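Local coordinates for protein Csm3 (Thermoplasma volcanium, PDB 6AE2) that probably binds crRNA as a RAMP-family backbone subunit of the type III-A CRISPR-Cas effector complex and, as in its relatives, probably cleaves target RNA, at residues I36-I44 / I167-F176. Residues are numbered along the deposited sequence; the frame is centred on the assembly and turned at random.
Sequences IEVLTGLHI and IERVRRGTKF
I36 and F176 form an antiparallel hydrogen-bonded pair, I36 N to F176 O and F176 N to I36 O both 2.9 Å, joining strands 26-38 and 175-185 in the antiparallel sheet of the RAMP domain. The ladder runs on through V38 N to T174 O, and the type II turn of 171-174 sends G173 N to V38 O. Beyond it the two segments meet again at a single bridge, L42 with V170, at the end of strand 166-170, which pairs with strand 147-151 in a separate two-stranded sheet. V38 points toward 167-176, its CG1 against the carbonyl oxygens of V170 and R171 and its CG2 at the edge of the F176 ring, 3.9 Å from CE2. On the sheet face of E37, that side chain and K175 run side by side, OE1 against CE. R172 stretches along the loop and gives NH1, in its guanidinium plane, to L39 O at 2.9 Å. R169, bent at chi3 (83°), lays one guanidinium face over G41 CA; its NH1 salt-bridges E148 and its NH2 D129 of the second subunit. At the far end I167 CG2 makes a CH-pi contact over one H43 ring face, 3.6 Å from its centroid, while H43 ND1 donates to E168 O at 2.7 Å, the oxygen lying 16° out of the ring plane.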
# COMPACT_ATOMS: atom_id res chain seq x y z
N ILE A 36 12.66 -2.32 1.10
CA ILE A 36 11.30 -1.81 0.87
C ILE A 36 10.56 -2.84 0.03
O ILE A 36 10.91 -3.06 -1.14
CB ILE A 36 11.31 -0.45 0.17
CG1 ILE A 36 11.99 0.60 1.05
CG2 ILE A 36 9.90 -0.02 -0.19
CD1 ILE A 36 12.06 1.96 0.41
N GLU A 37 9.54 -3.47 0.61
CA GLU A 37 8.73 -4.44 -0.10
C GLU A 37 7.39 -3.81 -0.49
O GLU A 37 6.72 -3.20 0.35
CB GLU A 37 8.49 -5.70 0.73
CG GLU A 37 7.83 -6.82 -0.06
CD GLU A 37 7.55 -8.05 0.77
OE1 GLU A 37 7.35 -9.13 0.17
OE2 GLU A 37 7.54 -7.95 2.01
N VAL A 38 7.02 -3.97 -1.75
CA VAL A 38 5.75 -3.47 -2.26
C VAL A 38 4.64 -4.44 -1.86
O VAL A 38 4.70 -5.63 -2.18
CB VAL A 38 5.80 -3.29 -3.78
CG1 VAL A 38 4.43 -2.94 -4.33
CG2 VAL A 38 6.82 -2.21 -4.15
N LEU A 39 3.63 -3.93 -1.15
CA LEU A 39 2.47 -4.73 -0.76
C LEU A 39 1.27 -4.50 -1.67
O LEU A 39 0.58 -5.47 -2.02
CB LEU A 39 2.08 -4.42 0.69
CG LEU A 39 3.17 -4.66 1.74
CD1 LEU A 39 2.63 -4.44 3.13
CD2 LEU A 39 3.75 -6.06 1.60
N THR A 40 0.99 -3.25 -2.06
CA THR A 40 0.06 -2.97 -3.14
C THR A 40 0.79 -2.18 -4.21
O THR A 40 1.75 -1.45 -3.91
CB THR A 40 -1.16 -2.16 -2.68
OG1 THR A 40 -0.72 -0.94 -2.05
CG2 THR A 40 -1.98 -2.97 -1.68
N GLY A 41 0.32 -2.31 -5.45
CA GLY A 41 0.90 -1.66 -6.61
C GLY A 41 1.34 -0.24 -6.34
O GLY A 41 0.56 0.58 -5.86
N LEU A 42 2.61 0.06 -6.62
CA LEU A 42 3.24 1.30 -6.21
C LEU A 42 3.49 2.18 -7.42
O LEU A 42 4.07 1.72 -8.41
CB LEU A 42 4.55 1.02 -5.47
CG LEU A 42 5.55 2.17 -5.34
CD1 LEU A 42 5.07 3.18 -4.31
CD2 LEU A 42 6.91 1.63 -4.96
N HIS A 43 3.05 3.43 -7.35
CA HIS A 43 3.17 4.37 -8.45
C HIS A 43 3.88 5.63 -7.98
O HIS A 43 3.29 6.47 -7.29
CB HIS A 43 1.80 4.71 -9.05
CG HIS A 43 1.87 5.69 -10.17
ND1 HIS A 43 2.22 5.33 -11.46
CD2 HIS A 43 1.68 7.03 -10.19
CE1 HIS A 43 2.22 6.41 -12.22
NE2 HIS A 43 1.90 7.45 -11.48
N ILE A 44 5.16 5.75 -8.35
CA ILE A 44 5.91 6.99 -8.21
C ILE A 44 6.13 7.52 -9.62
O ILE A 44 6.89 6.93 -10.40
CB ILE A 44 7.23 6.78 -7.47
CG1 ILE A 44 6.96 6.33 -6.03
CG2 ILE A 44 8.05 8.06 -7.47
CD1 ILE A 44 8.08 5.54 -5.41
N ILE A 167 -2.36 3.34 -15.83
CA ILE A 167 -1.33 3.76 -14.88
C ILE A 167 -0.39 2.58 -14.62
O ILE A 167 -0.84 1.45 -14.42
CB ILE A 167 -1.95 4.27 -13.58
CG1 ILE A 167 -3.00 5.35 -13.88
CG2 ILE A 167 -0.88 4.81 -12.64
CD1 ILE A 167 -3.46 6.12 -12.67
N GLU A 168 0.91 2.86 -14.63
CA GLU A 168 1.90 1.85 -14.31
C GLU A 168 2.07 1.73 -12.80
O GLU A 168 1.98 2.72 -12.07
CB GLU A 168 3.25 2.20 -14.95
CG GLU A 168 3.34 1.91 -16.44
CD GLU A 168 4.74 2.12 -16.98
OE1 GLU A 168 5.64 2.47 -16.18
OE2 GLU A 168 4.94 1.95 -18.20
N ARG A 169 2.31 0.51 -12.35
CA ARG A 169 2.58 0.23 -10.94
C ARG A 169 3.64 -0.85 -10.83
O ARG A 169 3.77 -1.71 -11.71
CB ARG A 169 1.33 -0.21 -10.16
CG ARG A 169 0.05 0.53 -10.49
CD ARG A 169 -1.16 -0.30 -10.13
NE ARG A 169 -1.50 -0.19 -8.72
CZ ARG A 169 -2.29 -1.03 -8.07
NH1 ARG A 169 -2.82 -2.07 -8.70
NH2 ARG A 169 -2.54 -0.85 -6.78
N VAL A 170 4.40 -0.80 -9.74
CA VAL A 170 5.35 -1.85 -9.41
C VAL A 170 4.59 -2.92 -8.64
O VAL A 170 4.04 -2.66 -7.57
CB VAL A 170 6.52 -1.30 -8.58
CG1 VAL A 170 7.58 -2.37 -8.40
CG2 VAL A 170 7.11 -0.07 -9.26
N ARG A 171 4.55 -4.13 -9.20
CA ARG A 171 3.67 -5.17 -8.67
C ARG A 171 4.05 -5.54 -7.24
O ARG A 171 5.19 -5.33 -6.80
CB ARG A 171 3.69 -6.40 -9.57
CG ARG A 171 4.93 -7.28 -9.44
CD ARG A 171 4.94 -8.35 -10.52
NE ARG A 171 6.24 -9.00 -10.65
CZ ARG A 171 6.47 -10.06 -11.42
NH1 ARG A 171 5.49 -10.58 -12.15
NH2 ARG A 171 7.68 -10.59 -11.48
N ARG A 172 3.07 -6.06 -6.51
CA ARG A 172 3.30 -6.51 -5.15
C ARG A 172 4.38 -7.58 -5.10
O ARG A 172 4.42 -8.48 -5.94
CB ARG A 172 1.99 -7.04 -4.57
CG ARG A 172 2.10 -8.16 -3.54
CD ARG A 172 0.74 -8.82 -3.38
NE ARG A 172 0.64 -9.73 -2.24
CZ ARG A 172 0.40 -9.33 -0.99
NH1 ARG A 172 0.25 -8.03 -0.73
NH2 ARG A 172 0.31 -10.21 -0.01
N GLY A 173 5.28 -7.46 -4.13
CA GLY A 173 6.31 -8.45 -3.92
C GLY A 173 7.69 -8.07 -4.39
O GLY A 173 8.67 -8.69 -3.96
N THR A 174 7.81 -7.08 -5.27
CA THR A 174 9.14 -6.62 -5.66
C THR A 174 9.79 -5.88 -4.50
O THR A 174 9.12 -5.21 -3.71
CB THR A 174 9.08 -5.71 -6.89
OG1 THR A 174 8.87 -4.36 -6.47
CG2 THR A 174 7.97 -6.14 -7.83
N LYS A 175 11.10 -6.01 -4.40
CA LYS A 175 11.84 -5.50 -3.25
C LYS A 175 12.91 -4.53 -3.71
O LYS A 175 13.55 -4.72 -4.75
CB LYS A 175 12.46 -6.65 -2.46
CG LYS A 175 11.47 -7.33 -1.54
CD LYS A 175 11.80 -8.80 -1.32
CE LYS A 175 10.89 -9.41 -0.27
NZ LYS A 175 11.48 -10.64 0.32
N PHE A 176 13.10 -3.47 -2.92
CA PHE A 176 14.08 -2.44 -3.19
C PHE A 176 15.08 -2.39 -2.04
O PHE A 176 14.71 -2.53 -0.87
CB PHE A 176 13.42 -1.07 -3.35
CG PHE A 176 12.52 -0.97 -4.55
CD1 PHE A 176 13.00 -0.49 -5.76
CD2 PHE A 176 11.19 -1.37 -4.47
CE1 PHE A 176 12.16 -0.40 -6.87
CE2 PHE A 176 10.36 -1.28 -5.57
CZ PHE A 176 10.84 -0.80 -6.77